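Local atomic coordinates of AP endonuclease, family protein 2 (Mycobacterium smegmatis, PDB entry 5TNV), a protein that binds a magnesium ion in a xylose isomerase-like TIM barrel and may act as an endonuclease. Residues L227-R232 against H252-S257; E174-L179 against V207-D212; K56-V61 against R90-D95. All blocks are in the same frame, centred on the assembly; numbering follows the deposited sequence.

Contact 1: residues L227-R232 against H252-S257; sequences LVRLHR and HIKNYS
Arg229 and Tyr256 carry this contact, their side chains running side by side in the same direction and meeting twice. The first meeting is a CH-pi contact: Arg229 CB sits over one face of the Tyr256 ring, 3.5 Å from the ring centroid and almost straight above it. With chi1 at 70°, CG lies between the backbone N and the carbonyl carbon, which sends the extended arginine chain along the tyrosine until CD is 3.3 Å from Tyr256 OH. The second is a hydrogen bond from Arg229 NH1 to Tyr256 OH, 3.0 Å long with an N-H...O angle of 154°. The hydroxyl lies at the guanidinium edge, near its plane, and the guanidinium stands 78° from the ring. The other terminal nitrogen, Arg229 NH2, makes a salt bridge to Glu196.

Apolar packing is slight: Val228 CG1 is 4.5 Å from Tyr256 CB.

The aliphatic end of Lys254 approaches the guanidinium obliquely, CE lying 3.8 Å from Arg229 NH1. Like charges come close here, with Lys254 NZ 4.5 Å from Arg229 NH1. That amine forms salt bridges to Asp223 and Glu300. Asp223 binds the magnesium ion together with His252 and Glu193. The nearby carboxylates probably make the close approach of Arg229 and Lys254 tolerable beside the metal site, while Tyr256 OH and Glu196 together would hold the guanidinium in its rotation.

Contact 2: residues E174-L179 against V207-D212; sequences ERVREL and VAFIKD
The Phe209 ring offers an edge to Val176, whose CG2 lies near the ring plane and 4.4 Å from Phe209 CE1, so the two meet lightly and without stacking. The second flat group, the Arg177 guanidinium, likewise works at its edge: NH2 donates to the main-chain oxygen of Asp212, with 2.7 Å between Arg177 NH2 and Asp212 O. The bond is bent, the N-H...O angle being 136°, and the oxygen is tilted 21° from the guanidinium plane. Arg177 reaches it with a chain extended from CG to NE, spanning helices whose nearest CA atoms here, those of Val176 and Ile210, are 9.8 Å apart. Its NE bonds to the carbonyl of Val213, so one guanidinium grips two successive carbonyls at the C-terminal end of helix 203-213, where a positive group would be expected to suit the helix dipole. The Asp212 carboxylate turns instead to Arg169, in a salt bridge.

Inward, Val176 and Phe209 both rest on Leu192 of strand 189-193. Helix 169-185, that strand and helix 203-213 follow one another in the chain, and two neighbouring helices closing over the strand between them are characteristic of the outer layer of a TIM barrel.

Contact 3: residues K56-V61 against R90-D95; sequences KQLRQV and RTVLAD
Two helical segments face each other across Leu58 and Leu93, whose CA atoms stand 7.1 Å apart, and no hydrogen bond joins them. Leu58 does the reaching. Its CG lies beside the backbone N, opposite the carbonyl carbon (chi1 -73°), and the two methyl groups then find different targets. CD1 presses on the backbone of the other helix, 4.1 Å from Leu93 CA, and also touches Val92, with 4.2 Å between Leu58 CD1 and Val92 CG2. CD2 takes the other direction and meets the tip of Leu93, the gap from Leu58 CD2 to Leu93 CD1 being 4.1 Å.

Val92 starts toward the facing helix. Leu93 starts away from it, yet its end comes back near: with CG anti to the backbone N (chi1 -180°) and chi2 at 69°, CD1 is brought to the Leu58 methyl, and the two leucines cross at a slant. All three contacts are ordinary van der Waals distances, without a polar atom among the side chains involved. Charge appears away from these apolar contacts, where Arg59 makes a salt bridge to Glu96, just beyond 90-95.

In the fold, Leu58 and Leu93 both lean on Ile69 of strand 68-70, while Val92 packs against Ala51 and Ala55 of helix 51-63. Helices 51-63 and 83-95 are thus neighbours in the barrel's outer layer, joined over the strand between them in sequence.

How the contacts relate
Contacts 2 and 3 are two instances of one relation, consecutive outer helices meeting over the barrel strand between them, on opposite sides of the chain's centre and about 35 Å apart between centres. They differ in means: contact 3 is wholly apolar across its segments, whereas contact 2 adds an arginine-to-carbonyl bond at its more exposed edge to a light apolar touch. Contact 1 is of another kind. All its touching residues are buried, it joins 227-232 to strand 251-261 beside the magnesium, and it relies on a hydrogen bond to a hydroxyl and an aromatic face, its charged groups paired to carboxylates outside the two segments. No two contacts touch; contacts 1 and 2 approach most closely, about 10 Å between nearest atoms.

Contact 1: residues L227-R232 against H252-S257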
# COMPACT_ATOMS: atom_id res chain seq x y z
N LEU A 227 -11.46 11.69 -9.99
CA LEU A 227 -12.47 12.18 -9.07
C LEU A 227 -12.31 11.65 -7.68
O LEU A 227 -12.50 12.40 -6.68
CB LEU A 227 -13.87 11.89 -9.60
CG LEU A 227 -14.18 12.43 -11.01
CD1 LEU A 227 -15.64 12.19 -11.34
CD2 LEU A 227 -13.78 13.88 -11.18
N VAL A 228 -12.00 10.35 -7.50
CA VAL A 228 -11.90 9.73 -6.18
C VAL A 228 -10.83 10.39 -5.33
O VAL A 228 -10.94 10.44 -4.09
CB VAL A 228 -11.66 8.22 -6.37
CG1 VAL A 228 -11.23 7.52 -5.09
CG2 VAL A 228 -12.88 7.54 -7.00
N ARG A 229 -9.77 10.93 -5.95
CA ARG A 229 -8.67 11.56 -5.20
C ARG A 229 -9.08 12.89 -4.61
O ARG A 229 -8.33 13.43 -3.76
CB ARG A 229 -7.48 11.75 -6.13
CG ARG A 229 -7.69 12.82 -7.23
CD ARG A 229 -6.73 12.62 -8.36
NE ARG A 229 -6.96 13.56 -9.45
CZ ARG A 229 -6.28 13.52 -10.59
NH1 ARG A 229 -5.27 12.68 -10.75
NH2 ARG A 229 -6.63 14.38 -11.56
N LEU A 230 -10.18 13.52 -5.04
CA LEU A 230 -10.44 14.91 -4.73
C LEU A 230 -10.97 15.09 -3.31
O LEU A 230 -11.75 14.29 -2.78
CB LEU A 230 -11.46 15.48 -5.70
CG LEU A 230 -11.03 15.45 -7.17
CD1 LEU A 230 -12.18 15.89 -8.07
CD2 LEU A 230 -9.80 16.30 -7.40
N HIS A 231 -10.59 16.22 -2.70
CA HIS A 231 -11.02 16.56 -1.35
C HIS A 231 -12.36 17.30 -1.38
O HIS A 231 -12.47 18.46 -0.96
CB HIS A 231 -9.91 17.35 -0.64
CG HIS A 231 -8.62 16.65 -0.52
ND1 HIS A 231 -7.75 16.95 0.52
CD2 HIS A 231 -8.00 15.69 -1.24
CE1 HIS A 231 -6.66 16.22 0.41
NE2 HIS A 231 -6.79 15.45 -0.65
N ARG A 232 -13.37 16.61 -1.90
CA ARG A 232 -14.70 17.16 -2.08
C ARG A 232 -15.67 15.99 -1.99
O ARG A 232 -15.25 14.83 -2.23
CB ARG A 232 -14.85 17.91 -3.42
CG ARG A 232 -14.89 17.02 -4.60
CD ARG A 232 -15.17 17.70 -5.92
NE ARG A 232 -14.08 18.56 -6.39
CZ ARG A 232 -14.14 19.00 -7.64
NH1 ARG A 232 -15.11 18.79 -8.52
NH2 ARG A 232 -13.13 19.75 -8.04
N HIS A 252 -8.57 4.70 -18.80
CA HIS A 252 -7.47 5.06 -17.91
C HIS A 252 -7.88 4.56 -16.51
O HIS A 252 -8.90 5.01 -15.99
CB HIS A 252 -7.24 6.55 -17.85
CG HIS A 252 -6.56 7.20 -18.99
ND1 HIS A 252 -6.16 8.51 -18.91
CD2 HIS A 252 -6.26 6.70 -20.23
CE1 HIS A 252 -5.61 8.76 -20.09
NE2 HIS A 252 -5.63 7.73 -20.91
N ILE A 253 -7.09 3.67 -15.96
CA ILE A 253 -7.54 2.92 -14.76
C ILE A 253 -6.48 3.07 -13.67
O ILE A 253 -5.37 2.55 -13.79
CB ILE A 253 -7.86 1.47 -15.16
CG1 ILE A 253 -8.43 0.69 -13.96
CG2 ILE A 253 -6.72 0.73 -15.81
CD1 ILE A 253 -9.09 -0.63 -14.33
N LYS A 254 -6.85 3.76 -12.60
CA LYS A 254 -5.95 4.03 -11.47
C LYS A 254 -6.79 4.12 -10.20
O LYS A 254 -8.01 4.31 -10.22
CB LYS A 254 -5.09 5.27 -11.69
CG LYS A 254 -5.84 6.58 -11.83
CD LYS A 254 -4.89 7.77 -11.84
CE LYS A 254 -5.55 9.12 -12.13
NZ LYS A 254 -5.96 9.22 -13.55
N ASN A 255 -6.09 4.05 -9.05
CA ASN A 255 -6.75 4.05 -7.77
C ASN A 255 -6.03 4.95 -6.75
O ASN A 255 -4.85 5.30 -6.90
CB ASN A 255 -6.90 2.62 -7.22
CG ASN A 255 -8.14 2.33 -6.41
OD1 ASN A 255 -8.92 3.27 -6.09
ND2 ASN A 255 -8.37 1.09 -6.09
N TYR A 256 -6.76 5.26 -5.70
CA TYR A 256 -6.32 6.09 -4.59
C TYR A 256 -6.96 5.57 -3.32
O TYR A 256 -8.14 5.18 -3.38
CB TYR A 256 -6.78 7.55 -4.72
CG TYR A 256 -6.20 8.26 -5.90
CD1 TYR A 256 -6.71 8.13 -7.18
CD2 TYR A 256 -5.08 9.09 -5.75
CE1 TYR A 256 -6.17 8.76 -8.26
CE2 TYR A 256 -4.52 9.76 -6.83
CZ TYR A 256 -5.06 9.59 -8.11
OH TYR A 256 -4.57 10.24 -9.21
N SER A 257 -6.26 5.57 -2.17
CA SER A 257 -7.01 5.56 -0.92
C SER A 257 -7.88 6.82 -0.89
O SER A 257 -7.53 7.84 -1.48
CB SER A 257 -6.09 5.51 0.28
OG SER A 257 -5.24 6.64 0.29

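Contact 2: residues E174-L179 against V207-D212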
# COMPACT_ATOMS: atom_id res chain seq x y z
N GLU A 174 -18.85 20.30 -31.22
CA GLU A 174 -18.60 20.36 -32.67
C GLU A 174 -17.27 19.74 -33.00
O GLU A 174 -17.17 18.95 -33.95
CB GLU A 174 -18.63 21.83 -33.15
CG GLU A 174 -18.35 22.16 -34.60
CD GLU A 174 -18.30 23.68 -34.81
OE1 GLU A 174 -19.12 24.45 -34.25
OE2 GLU A 174 -17.43 24.17 -35.56
N ARG A 175 -16.24 20.10 -32.24
CA ARG A 175 -14.89 19.58 -32.52
C ARG A 175 -14.75 18.10 -32.19
O ARG A 175 -14.08 17.35 -32.89
CB ARG A 175 -13.84 20.45 -31.86
CG ARG A 175 -13.76 21.82 -32.54
CD ARG A 175 -12.73 22.73 -31.89
NE ARG A 175 -12.62 23.96 -32.65
CZ ARG A 175 -11.91 25.02 -32.31
NH1 ARG A 175 -11.15 25.05 -31.23
NH2 ARG A 175 -11.89 26.14 -33.06
N VAL A 176 -15.40 17.64 -31.13
CA VAL A 176 -15.47 16.20 -30.83
C VAL A 176 -16.09 15.45 -31.99
O VAL A 176 -15.57 14.41 -32.38
CB VAL A 176 -16.22 15.97 -29.49
CG1 VAL A 176 -16.59 14.51 -29.37
CG2 VAL A 176 -15.31 16.40 -28.33
N ARG A 177 -17.22 15.94 -32.50
CA ARG A 177 -17.84 15.26 -33.62
C ARG A 177 -16.97 15.20 -34.85
O ARG A 177 -16.91 14.21 -35.56
CB ARG A 177 -19.18 15.91 -33.98
CG ARG A 177 -20.29 15.73 -32.94
CD ARG A 177 -21.46 16.68 -33.26
NE ARG A 177 -22.59 16.50 -32.44
CZ ARG A 177 -23.63 17.30 -32.40
NH1 ARG A 177 -23.67 18.39 -33.13
NH2 ARG A 177 -24.60 16.94 -31.55
N GLU A 178 -16.27 16.29 -35.12
CA GLU A 178 -15.34 16.35 -36.25
C GLU A 178 -14.27 15.28 -36.11
O GLU A 178 -13.91 14.55 -37.05
CB GLU A 178 -14.72 17.75 -36.32
CG GLU A 178 -13.75 18.01 -37.40
CD GLU A 178 -13.11 19.41 -37.29
OE1 GLU A 178 -13.82 20.38 -36.84
OE2 GLU A 178 -11.93 19.31 -37.67
N LEU A 179 -13.69 15.16 -34.90
CA LEU A 179 -12.73 14.10 -34.65
C LEU A 179 -13.34 12.73 -34.75
O LEU A 179 -12.73 11.81 -35.33
CB LEU A 179 -12.04 14.31 -33.28
CG LEU A 179 -11.13 15.55 -33.20
CD1 LEU A 179 -10.71 15.76 -31.72
CD2 LEU A 179 -9.92 15.42 -34.09
N VAL A 207 -22.32 11.74 -18.96
CA VAL A 207 -23.38 11.08 -19.71
C VAL A 207 -24.14 12.03 -20.61
O VAL A 207 -24.43 11.76 -21.79
CB VAL A 207 -24.34 10.31 -18.74
CG1 VAL A 207 -25.55 9.74 -19.48
CG2 VAL A 207 -23.63 9.16 -18.02
N ALA A 208 -24.47 13.21 -20.09
CA ALA A 208 -25.21 14.19 -20.88
C ALA A 208 -24.36 14.65 -22.07
O ALA A 208 -24.89 14.88 -23.17
CB ALA A 208 -25.66 15.36 -20.06
N PHE A 209 -23.05 14.77 -21.84
CA PHE A 209 -22.16 15.23 -22.91
C PHE A 209 -22.08 14.18 -24.01
O PHE A 209 -22.21 14.51 -25.21
CB PHE A 209 -20.80 15.57 -22.36
CG PHE A 209 -19.87 16.31 -23.31
CD1 PHE A 209 -19.04 15.66 -24.21
CD2 PHE A 209 -19.84 17.70 -23.28
CE1 PHE A 209 -18.22 16.38 -25.05
CE2 PHE A 209 -19.00 18.43 -24.12
CZ PHE A 209 -18.20 17.76 -25.01
N ILE A 210 -21.88 12.91 -23.66
CA ILE A 210 -21.75 11.89 -24.69
C ILE A 210 -23.07 11.72 -25.44
O ILE A 210 -23.11 11.51 -26.65
CB ILE A 210 -21.18 10.57 -24.13
CG1 ILE A 210 -20.67 9.68 -25.27
CG2 ILE A 210 -22.17 9.83 -23.28
CD1 ILE A 210 -19.45 10.22 -25.97
N LYS A 211 -24.20 11.89 -24.74
CA LYS A 211 -25.49 11.85 -25.42
C LYS A 211 -25.66 13.02 -26.37
O LYS A 211 -26.13 12.87 -27.51
CB LYS A 211 -26.62 11.87 -24.34
CG LYS A 211 -26.76 10.49 -23.63
CD LYS A 211 -27.99 10.38 -22.77
CE LYS A 211 -28.04 9.02 -22.08
NZ LYS A 211 -28.77 7.93 -22.80
N ASP A 212 -25.24 14.21 -25.97
CA ASP A 212 -25.31 15.37 -26.84
C ASP A 212 -24.40 15.22 -28.06
O ASP A 212 -24.79 15.64 -29.16
CB ASP A 212 -24.97 16.66 -26.09
CG ASP A 212 -26.06 17.12 -25.17
OD1 ASP A 212 -27.25 16.75 -25.33
OD2 ASP A 212 -25.77 17.95 -24.28

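Contact 3: residues K56-V61 against R90-D95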
# COMPACT_ATOMS: atom_id res chain seq x y z
N LYS A 56 15.91 3.10 -24.67
CA LYS A 56 16.20 2.79 -23.28
C LYS A 56 15.01 3.10 -22.37
O LYS A 56 14.84 2.43 -21.35
CB LYS A 56 17.47 3.48 -22.84
CG LYS A 56 18.74 2.83 -23.44
CD LYS A 56 19.98 2.95 -22.53
CE LYS A 56 21.28 2.63 -23.27
NZ LYS A 56 22.31 3.70 -23.11
N GLN A 57 14.22 4.10 -22.70
CA GLN A 57 12.99 4.39 -21.92
C GLN A 57 11.98 3.28 -22.17
O GLN A 57 11.42 2.72 -21.19
CB GLN A 57 12.44 5.77 -22.31
CG GLN A 57 13.34 6.89 -21.94
CD GLN A 57 12.84 8.23 -22.45
OE1 GLN A 57 12.45 8.35 -23.62
NE2 GLN A 57 12.80 9.22 -21.56
N LEU A 58 11.74 2.93 -23.41
CA LEU A 58 10.84 1.85 -23.78
C LEU A 58 11.27 0.53 -23.10
O LEU A 58 10.44 -0.25 -22.63
CB LEU A 58 10.81 1.70 -25.27
CG LEU A 58 10.06 2.79 -26.02
CD1 LEU A 58 10.47 2.80 -27.49
CD2 LEU A 58 8.54 2.64 -25.86
N ARG A 59 12.57 0.30 -23.05
CA ARG A 59 13.10 -0.95 -22.46
C ARG A 59 12.68 -1.09 -21.00
O ARG A 59 12.40 -2.20 -20.55
CB ARG A 59 14.61 -0.94 -22.57
CG ARG A 59 15.27 -2.28 -22.28
CD ARG A 59 16.77 -2.24 -22.58
NE ARG A 59 16.96 -1.96 -24.02
CZ ARG A 59 18.05 -1.41 -24.54
NH1 ARG A 59 19.09 -1.13 -23.78
NH2 ARG A 59 18.11 -1.18 -25.83
N GLN A 60 12.67 0.02 -20.25
CA GLN A 60 12.27 -0.05 -18.86
C GLN A 60 10.83 -0.56 -18.73
O GLN A 60 10.49 -1.23 -17.74
CB GLN A 60 12.38 1.33 -18.20
CG GLN A 60 13.82 1.81 -18.06
CD GLN A 60 13.85 3.12 -17.33
OE1 GLN A 60 13.43 3.22 -16.17
NE2 GLN A 60 14.30 4.16 -17.99
N VAL A 61 9.98 -0.17 -19.66
CA VAL A 61 8.57 -0.57 -19.70
C VAL A 61 8.46 -2.05 -20.02
O VAL A 61 7.76 -2.81 -19.34
CB VAL A 61 7.83 0.34 -20.69
CG1 VAL A 61 6.39 -0.09 -20.77
CG2 VAL A 61 7.96 1.78 -20.30
N ARG A 90 9.23 3.87 -34.93
CA ARG A 90 8.56 2.61 -35.15
C ARG A 90 9.54 1.44 -34.99
O ARG A 90 9.22 0.37 -34.43
CB ARG A 90 7.89 2.55 -36.52
CG ARG A 90 6.79 1.52 -36.66
CD ARG A 90 6.24 1.52 -38.06
NE ARG A 90 5.77 2.81 -38.62
CZ ARG A 90 4.57 3.33 -38.34
NH1 ARG A 90 3.73 2.79 -37.48
NH2 ARG A 90 4.17 4.45 -38.87
N THR A 91 10.77 1.61 -35.51
CA THR A 91 11.79 0.58 -35.44
C THR A 91 12.16 0.29 -33.97
O THR A 91 12.21 -0.87 -33.58
CB THR A 91 13.03 0.99 -36.22
OG1 THR A 91 12.62 1.09 -37.59
CG2 THR A 91 14.11 -0.05 -36.14
N VAL A 92 12.42 1.34 -33.18
CA VAL A 92 12.82 1.04 -31.78
C VAL A 92 11.66 0.52 -30.97
O VAL A 92 11.88 -0.34 -30.11
CB VAL A 92 13.55 2.19 -31.08
CG1 VAL A 92 14.87 2.51 -31.79
CG2 VAL A 92 12.74 3.42 -30.95
N LEU A 93 10.44 0.96 -31.24
CA LEU A 93 9.27 0.40 -30.57
C LEU A 93 9.20 -1.12 -30.77
O LEU A 93 9.06 -1.87 -29.78
CB LEU A 93 8.04 1.12 -31.13
CG LEU A 93 6.69 0.68 -30.54
CD1 LEU A 93 6.55 1.11 -29.09
CD2 LEU A 93 5.56 1.21 -31.42
N ALA A 94 9.34 -1.57 -32.00
CA ALA A 94 9.35 -3.00 -32.31
C ALA A 94 10.56 -3.70 -31.71
O ALA A 94 10.41 -4.80 -31.15
CB ALA A 94 9.28 -3.21 -33.83
N ASP A 95 11.74 -3.09 -31.82
CA ASP A 95 12.95 -3.71 -31.31
C ASP A 95 12.87 -3.96 -29.81
O ASP A 95 13.43 -4.94 -29.29
CB ASP A 95 14.15 -2.87 -31.63
CG ASP A 95 15.50 -3.53 -31.53
OD1 ASP A 95 15.64 -4.78 -31.63
OD2 ASP A 95 16.50 -2.79 -31.35